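Local coordinates for Serine/threonine-protein kinase/endoribonuclease IRE1 (Saccharomyces cerevisiae, PDB 2BE1), which senses unfolded proteins in the endoplasmic reticulum through its lumenal domain, the part present here, and in response activates its own endoribonuclease to splice HAC1 precursor mRNA, at residues A[118-123]-A[174-179]; A[40-45]-A[122-127]. All coordinates share one frame; numbering follows the deposited sequence.

Contact 1 of 2, residues A[118-123]-A[174-179]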
# COMPACT_ATOMS: atom_id res chain seq x y z
N SER A 118 3.04 -2.25 5.08
CA SER A 118 2.88 -0.84 5.17
C SER A 118 3.65 -0.24 4.04
O SER A 118 4.84 -0.54 3.83
CB SER A 118 3.36 -0.35 6.53
OG SER A 118 4.03 0.86 6.40
N MET A 119 2.97 0.63 3.33
CA MET A 119 3.60 1.26 2.21
C MET A 119 3.20 2.71 2.15
O MET A 119 2.02 2.98 2.18
CB MET A 119 3.13 0.55 0.97
CG MET A 119 3.60 1.23 -0.28
SD MET A 119 2.46 2.44 -0.99
CE MET A 119 2.74 2.06 -2.74
N ARG A 120 4.14 3.66 2.07
CA ARG A 120 3.75 5.09 1.99
C ARG A 120 4.27 5.78 0.78
O ARG A 120 5.35 5.52 0.27
CB ARG A 120 4.34 5.96 3.10
CG ARG A 120 4.21 5.51 4.44
CD ARG A 120 4.57 6.69 5.34
NE ARG A 120 6.01 6.99 5.50
CZ ARG A 120 6.95 6.14 5.94
NH1 ARG A 120 8.20 6.59 6.05
NH2 ARG A 120 6.66 4.83 6.21
N THR A 121 3.58 6.84 0.44
CA THR A 121 4.01 7.65 -0.66
C THR A 121 4.38 9.06 -0.12
O THR A 121 3.76 9.54 0.87
CB THR A 121 2.85 7.59 -1.69
OG1 THR A 121 3.20 6.64 -2.73
CG2 THR A 121 2.53 8.95 -2.26
N ILE A 122 5.41 9.68 -0.74
CA ILE A 122 5.84 11.08 -0.51
C ILE A 122 6.24 11.88 -1.80
O ILE A 122 6.76 11.32 -2.76
CB ILE A 122 7.00 11.15 0.46
CG1 ILE A 122 6.53 11.13 1.89
CG2 ILE A 122 7.71 12.46 0.36
CD1 ILE A 122 7.65 11.60 2.87
N MET A 123 6.05 13.19 -1.81
CA MET A 123 6.56 14.00 -2.90
C MET A 123 7.35 15.19 -2.37
O MET A 123 6.94 15.82 -1.41
CB MET A 123 5.41 14.52 -3.74
CG MET A 123 5.79 14.81 -5.17
SD MET A 123 4.97 13.62 -6.26
CE MET A 123 6.03 13.71 -7.66
N ILE A 174 7.82 4.30 0.17
CA ILE A 174 8.54 3.69 1.28
C ILE A 174 7.80 2.54 1.89
O ILE A 174 6.80 2.72 2.64
CB ILE A 174 8.68 4.58 2.44
CG1 ILE A 174 9.39 5.85 2.04
CG2 ILE A 174 9.44 3.86 3.49
CD1 ILE A 174 9.28 6.94 3.05
N PHE A 175 8.34 1.35 1.63
CA PHE A 175 7.74 0.13 2.11
C PHE A 175 8.25 -0.22 3.50
O PHE A 175 9.32 0.28 3.94
CB PHE A 175 8.14 -1.01 1.20
CG PHE A 175 7.68 -0.84 -0.18
CD1 PHE A 175 8.41 -0.09 -1.06
CD2 PHE A 175 6.52 -1.47 -0.63
CE1 PHE A 175 7.98 0.04 -2.35
CE2 PHE A 175 6.11 -1.35 -1.94
CZ PHE A 175 6.83 -0.59 -2.78
N GLU A 176 7.52 -1.12 4.16
CA GLU A 176 7.91 -1.58 5.46
C GLU A 176 7.22 -2.84 5.77
O GLU A 176 6.06 -2.84 6.05
CB GLU A 176 7.42 -0.56 6.41
CG GLU A 176 7.73 -0.76 7.83
CD GLU A 176 7.31 0.53 8.54
OE1 GLU A 176 6.15 0.56 9.09
OE2 GLU A 176 8.12 1.52 8.43
N LEU A 177 7.95 -3.94 5.71
CA LEU A 177 7.43 -5.26 5.96
C LEU A 177 7.84 -5.67 7.36
O LEU A 177 8.98 -5.42 7.77
CB LEU A 177 8.03 -6.22 4.96
CG LEU A 177 7.47 -7.58 5.24
CD1 LEU A 177 6.35 -7.82 4.24
CD2 LEU A 177 8.62 -8.52 5.05
N GLY A 178 6.93 -6.28 8.10
CA GLY A 178 7.22 -6.64 9.46
C GLY A 178 6.84 -8.07 9.55
O GLY A 178 5.69 -8.38 9.39
N ILE A 179 7.78 -8.97 9.78
CA ILE A 179 7.39 -10.37 9.99
C ILE A 179 7.56 -10.85 11.43
O ILE A 179 8.61 -10.66 12.03
CB ILE A 179 7.96 -11.29 8.95
CG1 ILE A 179 8.20 -12.64 9.57
CG2 ILE A 179 9.22 -10.73 8.38
CD1 ILE A 179 8.15 -13.70 8.59
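I174 N donates to R120 O over 2.8 Å, in the carbonyl plane and nearly straight at 158°. Its return bond, R120 N to I174 O at 2.9 Å, meets the oxygen from above the carbonyl plane, and together they close the hydrogen-bonded pair of two antiparallel strands. Farther along, E176 N reaches S118 O at a poor angle, a weak bond, and S118 OG lies 3.4 Å from E176 OE1 in another weak one. The R120 side chain, bent at chi3 (-78°), folds back across I174, whose CB lies over one face of the guanidinium, offset toward its rim. At the guanidinium edge, near its plane, E176 OE2 lies 4.2 Å from R120 NH2, too far for a salt bridge. On the other face of the sheet, M119 and F175 run side by side, with M119 CG 4.0 Å from F175 CE2 over the ring face. S118, M119 and R120 also pair with an antiparallel strand of the second subunit, so the sheet continues into the dimer partner. Polar and charged side chains thus gather beside I174, while M119 and F175 make an apolar patch on the other face, consistent with the floor of the peptide-binding groove of this domain.

Contact 2 of 2, residues A[40-45]-A[122-127]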
# COMPACT_ATOMS: atom_id res chain seq x y z
N ASN A 40 17.68 14.31 5.94
CA ASN A 40 16.53 14.91 5.30
C ASN A 40 15.49 13.95 4.79
O ASN A 40 14.33 14.31 4.71
CB ASN A 40 16.97 15.85 4.22
CG ASN A 40 17.68 17.04 4.78
OD1 ASN A 40 18.65 17.51 4.21
ND2 ASN A 40 17.23 17.52 5.92
N PHE A 41 15.88 12.72 4.49
CA PHE A 41 14.92 11.75 4.00
C PHE A 41 14.91 10.56 4.93
O PHE A 41 14.75 10.70 6.12
CB PHE A 41 15.26 11.39 2.54
CG PHE A 41 15.50 12.59 1.66
CD1 PHE A 41 16.64 12.73 0.94
CD2 PHE A 41 14.57 13.61 1.58
CE1 PHE A 41 16.86 13.88 0.12
CE2 PHE A 41 14.79 14.73 0.79
CZ PHE A 41 15.93 14.87 0.06
N GLN A 42 15.08 9.37 4.36
CA GLN A 42 15.08 8.11 5.10
C GLN A 42 16.15 7.23 4.46
O GLN A 42 16.34 7.28 3.23
CB GLN A 42 13.73 7.36 5.00
CG GLN A 42 12.47 8.25 5.02
CD GLN A 42 12.37 9.13 3.76
OE1 GLN A 42 11.66 10.16 3.73
NE2 GLN A 42 13.10 8.72 2.70
N PRO A 43 16.88 6.46 5.31
CA PRO A 43 17.68 5.27 4.98
C PRO A 43 16.94 4.42 3.94
O PRO A 43 15.73 4.17 4.10
CB PRO A 43 17.73 4.48 6.31
CG PRO A 43 17.10 5.39 7.39
CD PRO A 43 16.99 6.80 6.75
N LEU A 44 17.65 3.97 2.90
CA LEU A 44 16.99 3.25 1.78
C LEU A 44 16.65 1.86 2.17
O LEU A 44 15.62 1.35 1.81
CB LEU A 44 17.88 3.19 0.55
CG LEU A 44 17.50 3.79 -0.78
CD1 LEU A 44 16.83 5.04 -0.52
CD2 LEU A 44 18.77 4.09 -1.47
N ILE A 45 17.54 1.22 2.90
CA ILE A 45 17.25 -0.08 3.41
C ILE A 45 17.72 -0.21 4.87
O ILE A 45 18.81 0.21 5.23
CB ILE A 45 17.70 -1.24 2.42
CG1 ILE A 45 18.76 -2.15 2.97
CG2 ILE A 45 18.27 -0.71 1.20
CD1 ILE A 45 18.26 -2.99 4.05
N ILE A 122 5.41 9.68 -0.74
CA ILE A 122 5.84 11.08 -0.51
C ILE A 122 6.24 11.88 -1.80
O ILE A 122 6.76 11.32 -2.76
CB ILE A 122 7.00 11.15 0.46
CG1 ILE A 122 6.53 11.13 1.89
CG2 ILE A 122 7.71 12.46 0.36
CD1 ILE A 122 7.65 11.60 2.87
N MET A 123 6.05 13.19 -1.81
CA MET A 123 6.56 14.00 -2.90
C MET A 123 7.35 15.19 -2.37
O MET A 123 6.94 15.82 -1.41
CB MET A 123 5.41 14.52 -3.74
CG MET A 123 5.79 14.81 -5.17
SD MET A 123 4.97 13.62 -6.26
CE MET A 123 6.03 13.71 -7.66
N TYR A 124 8.50 15.49 -2.98
CA TYR A 124 9.31 16.65 -2.60
C TYR A 124 9.45 17.49 -3.82
O TYR A 124 9.57 16.97 -4.94
CB TYR A 124 10.71 16.25 -2.22
CG TYR A 124 10.83 15.40 -0.99
CD1 TYR A 124 10.87 14.01 -1.10
CD2 TYR A 124 10.92 15.98 0.28
CE1 TYR A 124 10.96 13.21 0.01
CE2 TYR A 124 11.04 15.20 1.41
CZ TYR A 124 11.06 13.80 1.27
OH TYR A 124 11.16 12.96 2.39
N THR A 125 9.46 18.81 -3.62
CA THR A 125 9.92 19.72 -4.68
C THR A 125 11.20 20.39 -4.20
O THR A 125 11.26 20.92 -3.09
CB THR A 125 8.90 20.78 -5.07
OG1 THR A 125 8.64 21.58 -3.92
CG2 THR A 125 7.60 20.15 -5.53
N ILE A 126 12.21 20.34 -5.05
CA ILE A 126 13.53 20.69 -4.67
C ILE A 126 13.98 21.64 -5.73
O ILE A 126 13.62 21.45 -6.89
CB ILE A 126 14.39 19.44 -4.68
CG1 ILE A 126 13.87 18.45 -3.65
CG2 ILE A 126 15.83 19.77 -4.34
CD1 ILE A 126 14.66 17.19 -3.56
N ASN A 127 14.73 22.65 -5.34
CA ASN A 127 15.27 23.59 -6.29
C ASN A 127 16.46 23.02 -6.97
O ASN A 127 17.43 22.76 -6.28
CB ASN A 127 15.75 24.84 -5.59
CG ASN A 127 16.45 25.76 -6.54
OD1 ASN A 127 17.67 25.82 -6.56
ND2 ASN A 127 15.69 26.43 -7.38
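F41 presents its ring edge to the face of Y124 in a T-shaped stack, the centroids 4.9 Å apart and the planes inclined at 67°. The CD2–CE2 side of the phenylalanine does the touching: F41 CD2 comes to 3.5 Å from Y124 CZ, and F41 CE2 lies above the tyrosine ring, offset toward its rim. F41 has CG anti to its carbonyl carbon (chi1 -49°), which brings the far part of the ring up to Y124, whose side chain points from the strand toward the loop. N40 CB sits over the centre of one face of the F41 ring, a contact within the loop itself. Beyond the stack, F41 CZ reaches 4.5 Å from I126 CD1, so that Y124 and I126, two residues apart and therefore on the same face of strand 112-127, both receive it. This strand belongs to the antiparallel sheet that also holds strands 133-137, 167-179 and 190-195, and the loop between strands 31-36 and 45-46 is laid over that face; W194, from strand 190-195, adds a further edge-to-face partner for F41. With a serine in place of Y124, F41 would probably lose the aromatic face that receives its edge, and a gap would be likely to open between loop and sheet. The Q42 and Y124 side chains run toward each other from opposite directions, the amide end near the plane of the ring at its hydroxyl edge, with the two planes 41° apart. The glutamine chain bends to bring the amide there, and the I122 side chain borders the same amide from farther back along the strand. On the opposite side of the strand, M123 packs against P93 of the second subunit.

How the contacts relate
From the N terminus, the chain leaves strand 31-36, passes through the loop 40-45 and returns to it some 76 residues later, when strand 112-127 supplies 122-127 and closes contact 2. Contact 1 closes the next excursion: after 118-123 the chain runs through strand 133-137 and comes back along strand 167-179. The two closures follow one another, neither nesting nor crossing, and share I122 and M123 on the common strand. Their centres are about 13 Å apart, and they meet directly where I174 CD1 packs 3.9 Å from Q42 CD. Contact 1 joins neighbouring strands within the sheet, while contact 2 fastens a loop over it; both border the second subunit.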